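Local coordinates for vacuolar protein sorting 29 (Cryptosporidium parvum, PDB 2A22) that probably acts in vacuolar protein sorting as a member of the VPS29 family, which has a calcineurin-like phosphoesterase fold, at residues 200-204 with 205-209. Sequence-based numbering, arbitrary orientation.
Sequences DLRDG and KTNVA
D200 and N207 face each other as a hydrogen-bonded antiparallel pair in a beta hairpin with a two-residue loop. N207 N donates to D200 O at 2.8 Å, and D200 N returns a bond to N207 O. Their side chains lie on the same face of the sheet. OD1 of D200 comes against CB of N207 at 3.3 Å. With chi1 at 72°, D200 CG lies between the backbone N and the carbonyl carbon, and from there OD2 meets R202. OD2 accepts a hydrogen bond from R202 NE at 2.9 Å, part of a salt bridge. NE comes on the syn side but 30° out of the carboxylate plane. This ties R202 over the same face, with its NH2 3.4 Å from N207 ND2; both are donors, so no bond forms. A water donates to R202 O and weakly accepts from N207 ND2. K205 closes the type I' turn, in which D203 and G204 both have positive phi: K205 N donates to R202 O at 2.9 Å, and R202 N to K205 O. K205 CB lies 3.6 Å from R202 O; its chain then leads away. On the other face, L201 CD1 packs against the K205 backbone. There L201 and T206 also touch N46. The hairpin joins strand 193-202 to strand 205-214, an outermost strand of the six-stranded mixed sheet.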
loop_
_atom_site.group_PDB
_atom_site.type_symbol
_atom_site.label_atom_id
_atom_site.label_comp_id
_atom_site.label_asym_id
_atom_site.label_seq_id
_atom_site.Cartn_x
_atom_site.Cartn_y
_atom_site.Cartn_z
ATOM N N ASP A 200 -5.471 7.790 -9.029
ATOM C CA ASP A 200 -6.850 7.377 -8.858
ATOM C C ASP A 200 -7.605 7.359 -10.189
ATOM O O ASP A 200 -7.239 8.076 -11.126
ATOM C CB ASP A 200 -7.565 8.219 -7.795
ATOM C CG ASP A 200 -7.854 9.659 -8.256
ATOM O OD1 ASP A 200 -7.046 10.260 -8.974
ATOM O OD2 ASP A 200 -8.888 10.208 -7.852
ATOM N N LEU A 201 -8.627 6.507 -10.269
ATOM C CA LEU A 201 -9.425 6.364 -11.467
ATOM C C LEU A 201 -10.817 6.919 -11.210
ATOM O O LEU A 201 -11.557 6.379 -10.396
ATOM C CB LEU A 201 -9.522 4.881 -11.888
ATOM C CG LEU A 201 -10.384 4.510 -13.123
ATOM C CD1 LEU A 201 -9.961 5.290 -14.347
ATOM C CD2 LEU A 201 -10.256 3.033 -13.433
ATOM N N ARG A 202 -11.160 7.998 -11.899
ATOM C CA ARG A 202 -12.487 8.628 -11.800
ATOM C C ARG A 202 -12.998 8.925 -13.222
ATOM O O ARG A 202 -12.245 9.399 -14.091
ATOM C CB ARG A 202 -12.428 9.905 -10.962
ATOM C CG ARG A 202 -12.108 9.646 -9.460
ATOM C CD ARG A 202 -11.996 10.916 -8.583
ATOM N NE ARG A 202 -10.928 11.829 -9.021
ATOM C CZ ARG A 202 -11.144 13.011 -9.603
ATOM N NH1 ARG A 202 -12.390 13.446 -9.812
ATOM N NH2 ARG A 202 -10.117 13.763 -9.984
ATOM N N ASP A 203 -14.257 8.572 -13.468
ATOM C CA ASP A 203 -14.920 8.843 -14.749
ATOM C C ASP A 203 -14.127 8.292 -15.906
ATOM O O ASP A 203 -13.953 8.969 -16.912
ATOM C CB ASP A 203 -15.117 10.356 -14.922
ATOM C CG ASP A 203 -15.825 10.982 -13.726
ATOM O OD1 ASP A 203 -16.910 10.458 -13.339
ATOM O OD2 ASP A 203 -15.292 11.982 -13.184
ATOM N N GLY A 204 -13.622 7.073 -15.754
ATOM C CA GLY A 204 -12.884 6.435 -16.834
ATOM C C GLY A 204 -11.456 6.940 -17.018
ATOM O O GLY A 204 -10.718 6.406 -17.835
ATOM N N LYS A 205 -11.048 7.945 -16.246
ATOM C CA LYS A 205 -9.747 8.587 -16.449
ATOM C C LYS A 205 -8.832 8.413 -15.244
ATOM O O LYS A 205 -9.243 8.655 -14.102
ATOM C CB LYS A 205 -9.932 10.080 -16.749
ATOM C CG LYS A 205 -8.654 10.812 -17.173
ATOM C CD LYS A 205 -8.826 12.359 -17.118
ATOM C CE LYS A 205 -7.594 13.125 -17.706
ATOM N NZ LYS A 205 -6.969 12.415 -18.889
ATOM N N THR A 206 -7.601 7.969 -15.496
ATOM C CA THR A 206 -6.597 7.889 -14.446
ATOM C C THR A 206 -5.981 9.279 -14.241
ATOM O O THR A 206 -5.489 9.890 -15.182
ATOM C CB THR A 206 -5.492 6.860 -14.778
ATOM O OG1 THR A 206 -6.071 5.557 -14.948
ATOM C CG2 THR A 206 -4.470 6.774 -13.629
ATOM N N ASN A 207 -6.060 9.781 -13.019
ATOM C CA ASN A 207 -5.390 11.016 -12.594
ATOM C C ASN A 207 -4.135 10.730 -11.739
ATOM O O ASN A 207 -4.120 9.737 -11.015
ATOM C CB ASN A 207 -6.365 11.874 -11.774
ATOM C CG ASN A 207 -7.689 12.113 -12.498
ATOM O OD1 ASN A 207 -7.749 12.900 -13.453
ATOM N ND2 ASN A 207 -8.764 11.417 -12.047
ATOM N N VAL A 208 -3.122 11.609 -11.802
ATOM C CA VAL A 208 -1.959 11.588 -10.884
ATOM C C VAL A 208 -1.878 12.868 -10.099
ATOM O O VAL A 208 -2.031 13.950 -10.646
ATOM C CB VAL A 208 -0.595 11.497 -11.583
ATOM C CG1 VAL A 208 0.446 10.873 -10.643
ATOM C CG2 VAL A 208 -0.709 10.688 -12.795
ATOM N N ALA A 209 -1.621 12.744 -8.807
ATOM C CA ALA A 209 -1.265 13.881 -7.995
ATOM C C ALA A 209 0.131 13.579 -7.427
ATOM O O ALA A 209 0.376 12.476 -6.914
ATOM C CB ALA A 209 -2.262 14.059 -6.897
HETATM O O HOH W 1 -11.130 11.850 -14.360
#